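Local coordinates for protein enterochelin esterase (Salmonella enterica subsp. enterica serovar Typhimurium, PDB 3MGA) that probably hydrolyses the ester bonds of the ferric siderophore enterobactin, so that its iron can be released inside the bacterial cell, at residues A14-K19 and W37-Q42; S94-P99 and R145-S150; G30-T35 and L152-A157. All blocks are in the same frame, centred on the assembly; numbering follows the deposited sequence.

Contact 1 (A14-K19 and W37-Q42); sequences AWWRTK and WWRDPQ
Trp16, on the short helix 13-17, faces Arg39 at the end of strand 32-39 with their CA atoms 8.3 Å apart, a spacing bridged here by long side chains. The contact is a worked example of how a flat cation and a ring pair up. Arg39 is extended, with CG anti to the backbone N (chi1 -176°), and runs along one face of the Trp16 indole. Its CD lies 3.5 Å from the centroid of the Trp16 five-membered ring, and its guanidinium rests almost flat on the indole, the planes 13° apart. Arg39 NE and Trp16 NE1 are 3.3 Å apart, yet both are donors; each is instead bonded to a different carboxylate oxygen of Asp79, which lines up the stack. Glu13 adds a salt bridge to Arg39 NH2, so two carboxylates hold the cation, and one of them also takes the indole N-H. The opposite face of Trp16 is covered by Trp15 CZ3. Trp15 in turn drives its CH2 edge into the face of Trp37, 3.7 Å from Trp37 CE3, in a T-shaped pair with planes at 88°. Lys19 bends over that same Trp37 face, its CG 3.8 Å from Trp37 CD1, while Trp37 NE1 bonds Glu23. Helix 13-17 thus leans on strand 32-39 and on Val80 of the adjacent strand 80-87, which Trp15, Trp16 and Trp37 all touch.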
loop_
_atom_site.group_PDB
_atom_site.type_symbol
_atom_site.label_atom_id
_atom_site.label_comp_id
_atom_site.label_asym_id
_atom_site.label_seq_id
_atom_site.Cartn_x
_atom_site.Cartn_y
_atom_site.Cartn_z
ATOM N N ALA A 14 19.770 -31.635 -3.690
ATOM C CA ALA A 14 18.447 -32.261 -3.683
ATOM C C ALA A 14 17.545 -31.676 -2.590
ATOM O O ALA A 14 16.320 -31.669 -2.723
ATOM C CB ALA A 14 18.580 -33.770 -3.507
ATOM N N TRP A 15 18.157 -31.197 -1.511
ATOM C CA TRP A 15 17.415 -30.604 -0.406
ATOM C C TRP A 15 16.878 -29.227 -0.802
ATOM O O TRP A 15 15.753 -28.874 -0.444
ATOM C CB TRP A 15 18.297 -30.509 0.837
ATOM C CG TRP A 15 17.591 -29.979 2.034
ATOM C CD1 TRP A 15 16.854 -30.693 2.934
ATOM C CD2 TRP A 15 17.565 -28.621 2.480
ATOM N NE1 TRP A 15 16.366 -29.862 3.911
ATOM C CE2 TRP A 15 16.787 -28.582 3.655
ATOM C CE3 TRP A 15 18.120 -27.429 1.996
ATOM C CZ2 TRP A 15 16.548 -27.398 4.356
ATOM C CZ3 TRP A 15 17.885 -26.252 2.693
ATOM C CH2 TRP A 15 17.106 -26.247 3.860
ATOM N N TRP A 16 17.681 -28.450 -1.531
ATOM C CA TRP A 16 17.243 -27.124 -1.993
ATOM C C TRP A 16 16.099 -27.205 -3.011
ATOM O O TRP A 16 15.300 -26.272 -3.128
ATOM C CB TRP A 16 18.405 -26.306 -2.568
ATOM C CG TRP A 16 19.311 -25.733 -1.524
ATOM C CD1 TRP A 16 20.595 -26.097 -1.254
ATOM C CD2 TRP A 16 18.980 -24.703 -0.587
ATOM N NE1 TRP A 16 21.095 -25.340 -0.221
ATOM C CE2 TRP A 16 20.119 -24.482 0.210
ATOM C CE3 TRP A 16 17.831 -23.939 -0.350
ATOM C CZ2 TRP A 16 20.146 -23.527 1.229
ATOM C CZ3 TRP A 16 17.856 -22.993 0.664
ATOM C CH2 TRP A 16 19.004 -22.797 1.441
ATOM N N ARG A 17 16.035 -28.320 -3.740
ATOM C CA ARG A 17 14.987 -28.560 -4.739
ATOM C C ARG A 17 13.587 -28.580 -4.124
ATOM O O ARG A 17 12.614 -28.221 -4.785
ATOM C CB ARG A 17 15.248 -29.890 -5.452
ATOM C CG ARG A 17 16.458 -29.885 -6.376
ATOM C CD ARG A 17 16.140 -29.289 -7.744
ATOM N NE ARG A 17 15.236 -30.158 -8.508
ATOM C CZ ARG A 17 14.863 -29.954 -9.771
ATOM N NH1 ARG A 17 15.312 -28.903 -10.454
ATOM N NH2 ARG A 17 14.039 -30.813 -10.363
ATOM N N THR A 18 13.491 -29.006 -2.865
ATOM C CA THR A 18 12.204 -29.076 -2.156
ATOM C C THR A 18 11.735 -27.711 -1.642
ATOM O O THR A 18 10.564 -27.543 -1.282
ATOM C CB THR A 18 12.273 -30.055 -0.959
ATOM O OG1 THR A 18 13.230 -29.587 0.003
ATOM C CG2 THR A 18 12.654 -31.462 -1.431
ATOM N N LYS A 19 12.648 -26.746 -1.597
ATOM C CA LYS A 19 12.320 -25.400 -1.129
ATOM C C LYS A 19 11.833 -24.479 -2.250
ATOM O O LYS A 19 12.536 -24.245 -3.240
ATOM C CB LYS A 19 13.495 -24.789 -0.351
ATOM C CG LYS A 19 13.519 -25.173 1.140
ATOM C CD LYS A 19 13.357 -26.666 1.404
ATOM C CE LYS A 19 13.202 -26.944 2.896
ATOM N NZ LYS A 19 12.916 -28.381 3.179
ATOM N N TRP A 37 14.118 -19.315 4.240
ATOM C CA TRP A 37 15.378 -19.907 3.823
ATOM C C TRP A 37 16.077 -19.036 2.780
ATOM O O TRP A 37 15.439 -18.484 1.883
ATOM C CB TRP A 37 15.160 -21.282 3.197
ATOM C CG TRP A 37 14.345 -22.244 3.997
ATOM C CD1 TRP A 37 13.022 -22.531 3.823
ATOM C CD2 TRP A 37 14.795 -23.063 5.079
ATOM N NE1 TRP A 37 12.618 -23.475 4.733
ATOM C CE2 TRP A 37 13.686 -23.821 5.517
ATOM C CE3 TRP A 37 16.028 -23.231 5.725
ATOM C CZ2 TRP A 37 13.772 -24.733 6.574
ATOM C CZ3 TRP A 37 16.113 -24.141 6.776
ATOM C CH2 TRP A 37 14.991 -24.878 7.188
ATOM N N TRP A 38 17.392 -18.916 2.924
ATOM C CA TRP A 38 18.226 -18.187 1.979
ATOM C C TRP A 38 19.476 -19.025 1.783
ATOM O O TRP A 38 20.108 -19.439 2.755
ATOM C CB TRP A 38 18.587 -16.778 2.466
ATOM C CG TRP A 38 19.459 -16.023 1.476
ATOM C CD1 TRP A 38 19.061 -15.455 0.294
ATOM C CD2 TRP A 38 20.867 -15.753 1.593
ATOM N NE1 TRP A 38 20.137 -14.858 -0.333
ATOM C CE2 TRP A 38 21.254 -15.026 0.443
ATOM C CE3 TRP A 38 21.837 -16.061 2.556
ATOM C CZ2 TRP A 38 22.564 -14.597 0.235
ATOM C CZ3 TRP A 38 23.144 -15.637 2.345
ATOM C CH2 TRP A 38 23.494 -14.914 1.193
ATOM N N ARG A 39 19.800 -19.295 0.523
ATOM C CA ARG A 39 20.968 -20.087 0.168
ATOM C C ARG A 39 22.124 -19.145 -0.138
ATOM O O ARG A 39 22.039 -18.328 -1.056
ATOM C CB ARG A 39 20.671 -20.953 -1.057
ATOM C CG ARG A 39 21.805 -21.897 -1.438
ATOM C CD ARG A 39 21.427 -22.767 -2.625
ATOM N NE ARG A 39 22.402 -23.828 -2.862
ATOM C CZ ARG A 39 22.323 -24.725 -3.844
ATOM N NH1 ARG A 39 21.310 -24.702 -4.711
ATOM N NH2 ARG A 39 23.262 -25.653 -3.962
ATOM N N ASP A 40 23.199 -19.255 0.634
ATOM C CA ASP A 40 24.367 -18.412 0.430
ATOM C C ASP A 40 25.079 -18.890 -0.832
ATOM O O ASP A 40 25.462 -20.054 -0.917
ATOM C CB ASP A 40 25.296 -18.483 1.649
ATOM C CG ASP A 40 26.416 -17.455 1.602
ATOM O OD1 ASP A 40 26.853 -17.073 0.496
ATOM O OD2 ASP A 40 26.874 -17.037 2.685
ATOM N N PRO A 41 25.238 -18.002 -1.830
ATOM C CA PRO A 41 25.911 -18.433 -3.052
ATOM C C PRO A 41 27.428 -18.562 -2.913
ATOM O O PRO A 41 28.059 -19.161 -3.781
ATOM C CB PRO A 41 25.563 -17.334 -4.074
ATOM C CG PRO A 41 24.756 -16.318 -3.365
ATOM C CD PRO A 41 24.807 -16.595 -1.901
ATOM N N GLN A 42 28.005 -18.014 -1.839
ATOM C CA GLN A 42 29.463 -18.067 -1.627
ATOM C C GLN A 42 29.916 -19.210 -0.700
ATOM O O GLN A 42 31.030 -19.183 -0.175
ATOM C CB GLN A 42 29.982 -16.716 -1.114
ATOM C CG GLN A 42 29.607 -15.538 -2.017
ATOM C CD GLN A 42 30.105 -14.202 -1.492
ATOM O OE1 GLN A 42 31.287 -14.036 -1.204
ATOM N NE2 GLN A 42 29.204 -13.232 -1.397
#

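Contact 2 (S94-P99 and R145-S150)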
loop_
_atom_site.group_PDB
_atom_site.type_symbol
_atom_site.label_atom_id
_atom_site.label_comp_id
_atom_site.label_asym_id
_atom_site.label_seq_id
_atom_site.Cartn_x
_atom_site.Cartn_y
_atom_site.Cartn_z
ATOM N N SER A 94 4.743 -8.109 2.454
ATOM C CA SER A 94 5.948 -8.149 1.652
ATOM C C SER A 94 7.142 -8.387 2.540
ATOM O O SER A 94 7.099 -8.118 3.751
ATOM C CB SER A 94 6.166 -6.806 0.955
ATOM O OG SER A 94 5.044 -6.430 0.189
ATOM N N TYR A 95 8.215 -8.890 1.942
ATOM C CA TYR A 95 9.449 -9.096 2.684
ATOM C C TYR A 95 10.603 -9.116 1.701
ATOM O O TYR A 95 10.400 -9.241 0.489
ATOM C CB TYR A 95 9.420 -10.394 3.507
ATOM C CG TYR A 95 9.478 -11.654 2.672
ATOM C CD1 TYR A 95 8.335 -12.183 2.091
ATOM C CD2 TYR A 95 10.682 -12.318 2.471
ATOM C CE1 TYR A 95 8.395 -13.341 1.317
ATOM C CE2 TYR A 95 10.747 -13.472 1.710
ATOM C CZ TYR A 95 9.608 -13.977 1.130
ATOM O OH TYR A 95 9.686 -15.125 0.371
ATOM N N CYS A 96 11.810 -8.974 2.233
ATOM C CA CYS A 96 13.009 -9.000 1.423
ATOM C C CYS A 96 14.148 -9.365 2.351
ATOM O O CYS A 96 14.009 -9.234 3.564
ATOM C CB CYS A 96 13.248 -7.637 0.740
ATOM S SG CYS A 96 13.426 -6.203 1.855
ATOM N N PHE A 97 15.245 -9.875 1.804
ATOM C CA PHE A 97 16.393 -10.203 2.638
ATOM C C PHE A 97 17.503 -9.216 2.328
ATOM O O PHE A 97 17.524 -8.618 1.254
ATOM C CB PHE A 97 16.911 -11.631 2.407
ATOM C CG PHE A 97 15.843 -12.690 2.418
ATOM C CD1 PHE A 97 14.885 -12.730 3.423
ATOM C CD2 PHE A 97 15.860 -13.711 1.471
ATOM C CE1 PHE A 97 13.910 -13.729 3.437
ATOM C CE2 PHE A 97 14.902 -14.717 1.489
ATOM C CZ PHE A 97 13.925 -14.724 2.474
ATOM N N ILE A 98 18.424 -9.047 3.275
ATOM C CA ILE A 98 19.553 -8.154 3.097
ATOM C C ILE A 98 20.839 -8.876 3.511
ATOM O O ILE A 98 21.348 -8.677 4.624
ATOM C CB ILE A 98 19.405 -6.868 3.919
ATOM C CG1 ILE A 98 18.033 -6.231 3.687
ATOM C CG2 ILE A 98 20.536 -5.893 3.581
ATOM C CD1 ILE A 98 17.817 -4.964 4.460
ATOM N N PRO A 99 21.363 -9.734 2.617
ATOM C CA PRO A 99 22.596 -10.450 2.910
ATOM C C PRO A 99 23.780 -9.512 2.730
ATOM O O PRO A 99 23.996 -9.010 1.628
ATOM C CB PRO A 99 22.607 -11.578 1.877
ATOM C CG PRO A 99 21.780 -11.088 0.757
ATOM C CD PRO A 99 20.811 -10.084 1.297
ATOM N N ARG A 145 10.203 1.576 -3.453
ATOM C CA ARG A 145 11.141 2.285 -2.580
ATOM C C ARG A 145 12.596 2.165 -3.049
ATOM O O ARG A 145 13.487 2.778 -2.453
ATOM C CB ARG A 145 11.034 1.744 -1.156
ATOM C CG ARG A 145 9.707 2.005 -0.435
ATOM C CD ARG A 145 9.570 3.460 0.035
ATOM N NE ARG A 145 8.546 3.581 1.080
ATOM C CZ ARG A 145 8.327 4.672 1.817
ATOM N NH1 ARG A 145 9.056 5.771 1.642
ATOM N NH2 ARG A 145 7.376 4.662 2.746
ATOM N N GLY A 146 12.848 1.364 -4.084
ATOM C CA GLY A 146 14.211 1.203 -4.622
ATOM C C GLY A 146 14.820 -0.193 -4.571
ATOM O O GLY A 146 16.004 -0.360 -4.865
ATOM N N HIS A 147 14.030 -1.195 -4.197
ATOM C CA HIS A 147 14.510 -2.576 -4.140
ATOM C C HIS A 147 13.368 -3.547 -4.450
ATOM O O HIS A 147 12.194 -3.185 -4.374
ATOM C CB HIS A 147 15.098 -2.897 -2.761
ATOM C CG HIS A 147 14.107 -2.796 -1.638
ATOM N ND1 HIS A 147 14.025 -1.695 -0.810
ATOM C CD2 HIS A 147 13.150 -3.655 -1.214
ATOM C CE1 HIS A 147 13.067 -1.886 0.080
ATOM N NE2 HIS A 147 12.518 -3.066 -0.145
ATOM N N ALA A 148 13.727 -4.775 -4.809
ATOM C CA ALA A 148 12.740 -5.804 -5.103
ATOM C C ALA A 148 12.244 -6.430 -3.792
ATOM O O ALA A 148 12.960 -6.454 -2.793
ATOM C CB ALA A 148 13.339 -6.871 -6.016
ATOM N N VAL A 149 11.013 -6.922 -3.811
ATOM C CA VAL A 149 10.398 -7.550 -2.645
ATOM C C VAL A 149 9.695 -8.829 -3.061
ATOM O O VAL A 149 9.563 -9.104 -4.249
ATOM C CB VAL A 149 9.360 -6.622 -1.988
ATOM C CG1 VAL A 149 10.049 -5.448 -1.325
ATOM C CG2 VAL A 149 8.328 -6.158 -3.032
ATOM N N SER A 150 9.240 -9.600 -2.078
ATOM C CA SER A 150 8.543 -10.858 -2.339
ATOM C C SER A 150 7.255 -10.948 -1.529
ATOM O O SER A 150 7.110 -10.287 -0.517
ATOM C CB SER A 150 9.470 -12.030 -2.063
ATOM O OG SER A 150 10.617 -11.926 -2.893
#
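The hydroxyl of Ser150, whose CB sits over the Tyr95 ring, is gripped twice: Ser150 OG is hydrogen-bonded to the backbone N of Asp134 and to the hydroxyl of Ser140. Asp134 also uses its carboxylate to bond Tyr95 OH, so one residue ties down the polar ends of both side chains. The backbones of Tyr95 and Ser150 form an antiparallel hydrogen-bonded pair. Ser150 N donates to Tyr95 O at 2.8 Å, and Tyr95 N returns a bond to Ser150 O at 3.0 Å. Tyr95 has its CG between the backbone N and the carbonyl carbon (chi1 70°), which swings the ring across the neighbouring strand; Ser150 CB then lies 3.7 Å from Tyr95 CZ, a CH-pi contact over the ring face. Beyond the paired residues the strands splay, the N-to-C directions of their short segments 120° apart, and side chains take over from backbone bonds. Cys96 SG approaches the His147 imidazole obliquely, 3.8 Å from its NE2, and Cys96 CB packs loosely on Val149 CG1. The case illustrates how a single bridged pair can join strands that diverge. Strand 92-100 continues the sheet through Tyr56 on strand 52-57, and strand 148-153 does so through Trp141 on strand 140-142. Ser94 OG bonds Asp384, which lies in the esterase family region, so this four-stranded sheet borders the part of the chain related to alpha/beta hydrolases.

Contact 3 (G30-T35 and L152-A157)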
loop_
_atom_site.group_PDB
_atom_site.type_symbol
_atom_site.label_atom_id
_atom_site.label_comp_id
_atom_site.label_asym_id
_atom_site.label_seq_id
_atom_site.Cartn_x
_atom_site.Cartn_y
_atom_site.Cartn_z
ATOM N N GLY A 30 -3.547 -21.339 16.721
ATOM C CA GLY A 30 -4.175 -20.885 15.478
ATOM C C GLY A 30 -3.228 -20.056 14.627
ATOM O O GLY A 30 -3.543 -19.708 13.489
ATOM N N ASN A 31 -2.070 -19.726 15.196
ATOM C CA ASN A 31 -1.040 -18.967 14.507
ATOM C C ASN A 31 -0.102 -19.908 13.781
ATOM O O ASN A 31 -0.242 -21.124 13.887
ATOM C CB ASN A 31 -0.280 -18.090 15.497
ATOM C CG ASN A 31 -1.143 -16.995 16.060
ATOM O OD1 ASN A 31 -1.959 -16.416 15.343
ATOM N ND2 ASN A 31 -0.969 -16.692 17.344
ATOM N N TYR A 32 0.860 -19.342 13.059
ATOM C CA TYR A 32 1.789 -20.125 12.265
ATOM C C TYR A 32 3.265 -19.888 12.570
ATOM O O TYR A 32 3.695 -18.758 12.782
ATOM C CB TYR A 32 1.542 -19.818 10.764
ATOM C CG TYR A 32 0.212 -20.318 10.243
ATOM C CD1 TYR A 32 -0.961 -19.598 10.453
ATOM C CD2 TYR A 32 0.125 -21.513 9.548
ATOM C CE1 TYR A 32 -2.178 -20.061 9.991
ATOM C CE2 TYR A 32 -1.089 -21.981 9.078
ATOM C CZ TYR A 32 -2.239 -21.252 9.301
ATOM O OH TYR A 32 -3.460 -21.716 8.846
ATOM N N ARG A 33 4.032 -20.973 12.592
ATOM C CA ARG A 33 5.481 -20.910 12.763
ATOM C C ARG A 33 5.990 -20.904 11.316
ATOM O O ARG A 33 5.952 -21.930 10.637
ATOM C CB ARG A 33 6.021 -22.137 13.517
ATOM C CG ARG A 33 7.562 -22.243 13.554
ATOM C CD ARG A 33 8.307 -21.543 14.730
ATOM N NE ARG A 33 7.784 -20.243 15.165
ATOM C CZ ARG A 33 8.459 -19.376 15.928
ATOM N NH1 ARG A 33 7.897 -18.230 16.293
ATOM N NH2 ARG A 33 9.702 -19.630 16.310
ATOM N N VAL A 34 6.444 -19.749 10.845
ATOM C CA VAL A 34 6.915 -19.613 9.471
ATOM C C VAL A 34 8.444 -19.568 9.398
ATOM O O VAL A 34 9.079 -18.795 10.109
ATOM C CB VAL A 34 6.330 -18.348 8.821
ATOM C CG1 VAL A 34 6.764 -18.245 7.368
ATOM C CG2 VAL A 34 4.805 -18.362 8.922
ATOM N N THR A 35 9.020 -20.398 8.528
ATOM C CA THR A 35 10.464 -20.472 8.362
ATOM C C THR A 35 10.901 -19.952 7.001
ATOM O O THR A 35 10.351 -20.337 5.969
ATOM C CB THR A 35 10.967 -21.928 8.506
ATOM O OG1 THR A 35 10.646 -22.415 9.812
ATOM C CG2 THR A 35 12.468 -22.010 8.302
ATOM N N LEU A 152 4.258 -12.999 0.641
ATOM C CA LEU A 152 3.971 -14.090 1.561
ATOM C C LEU A 152 2.545 -13.924 2.052
ATOM O O LEU A 152 2.139 -12.824 2.442
ATOM C CB LEU A 152 4.937 -14.075 2.748
ATOM C CG LEU A 152 4.776 -15.227 3.749
ATOM C CD1 LEU A 152 4.738 -16.578 3.050
ATOM C CD2 LEU A 152 5.894 -15.186 4.795
ATOM N N GLU A 153 1.787 -15.011 2.032
ATOM C CA GLU A 153 0.402 -14.980 2.477
ATOM C C GLU A 153 0.055 -16.216 3.292
ATOM O O GLU A 153 0.331 -17.328 2.873
ATOM C CB GLU A 153 -0.536 -14.943 1.275
ATOM C CG GLU A 153 -0.266 -13.845 0.272
ATOM C CD GLU A 153 -1.373 -13.742 -0.773
ATOM O OE1 GLU A 153 -1.345 -12.792 -1.578
ATOM O OE2 GLU A 153 -2.281 -14.597 -0.771
HETATM N N MSE A 154 -0.549 -16.020 4.456
HETATM C CA MSE A 154 -0.971 -17.150 5.276
HETATM C C MSE A 154 -2.277 -17.669 4.666
HETATM O O MSE A 154 -2.944 -16.937 3.938
HETATM C CB MSE A 154 -1.129 -16.758 6.738
HETATM C CG MSE A 154 0.185 -16.490 7.474
HETATM SE SE MSE A 154 1.469 -17.981 7.465
HETATM C CE MSE A 154 2.469 -17.661 5.828
ATOM N N PRO A 155 -2.640 -18.929 4.958
ATOM C CA PRO A 155 -3.806 -19.569 4.351
ATOM C C PRO A 155 -5.148 -18.869 4.492
ATOM O O PRO A 155 -6.017 -19.076 3.667
ATOM C CB PRO A 155 -3.851 -20.933 5.053
ATOM C CG PRO A 155 -2.454 -21.167 5.496
ATOM C CD PRO A 155 -1.969 -19.832 5.908
ATOM N N ASP A 156 -5.317 -18.053 5.522
ATOM C CA ASP A 156 -6.587 -17.380 5.737
ATOM C C ASP A 156 -6.567 -15.894 5.389
ATOM O O ASP A 156 -7.449 -15.144 5.813
ATOM C CB ASP A 156 -7.055 -17.621 7.171
ATOM C CG ASP A 156 -7.402 -19.083 7.430
ATOM O OD1 ASP A 156 -8.003 -19.722 6.539
ATOM O OD2 ASP A 156 -7.104 -19.583 8.537
ATOM N N ALA A 157 -5.570 -15.474 4.609
ATOM C CA ALA A 157 -5.492 -14.095 4.152
ATOM C C ALA A 157 -6.740 -13.895 3.303
ATOM O O ALA A 157 -7.043 -14.736 2.459
ATOM C CB ALA A 157 -4.240 -13.873 3.322
#
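A Met-aromatic contact lies between the two antiparallel sheets of the N-terminal domain, whose family belongs to the E-set clan of immunoglobulin-like sandwiches: Met154, present here as selenomethionine, meets Tyr32 and Val34. The selenium lies obliquely to the Tyr32 ring, 4.4 Å from the ring centroid, with Met154 SE 3.8 Å from Tyr32 CB. Bends at chi2 (-57°) and chi3 (88°) fold the Met154 chain, and its tip also meets that of Val34, SE to CG2 at 3.7 Å. Deeper along strand 148-153, Leu152 CD2 touches Val34 CG1 at 4.1 Å, the two side chains lying alongside each other with opposite headings. At the outer end Pro155 lies over the Tyr32 ring face, its CD 3.7 Å from Tyr32 CZ and its CG 3.5 Å from Tyr32 OH. A type I turn from Met154 to Ala157, closed by a hydrogen bond from Ala157 N to Met154 O, carries the proline into this position. Trp24 of strand 23-26 flanks the group, touching Val34, Met154 and Pro155. The case illustrates how side chains from a strand and from the end and following turn of the facing strand can pack without a hydrogen bond between them. Tyr32 and Val34 share one side of their strand, and what they meet is mostly apolar carbon and the selenium that replaces the native sulfur. The contact therefore gains its hold mainly from fit and dispersion.

Overall arrangement
All three contacts belong to the N-terminal half of the chain, and together they sample the outside, one sheet and the interior of its sandwich. Contact 1 is the partly buried one, where a short helix covers strand 32-39 with indoles and a cation held by acids. Contact 3 uses the start of that strand, where Tyr32 and Val34 face the other sheet, and is mostly apolar, with Pro155 and Asp156 exposed at its outer end beside the tyrosine hydroxyl. Contact 2 is buried and lies within a sheet, so two backbone hydrogen bonds lead and side chains add to them; it shares strand 148-153 with contact 3, and Tyr95 touches Leu152 between them. Phe97 and Pro99 in turn pack on Trp38, linking contacts 1 and 2.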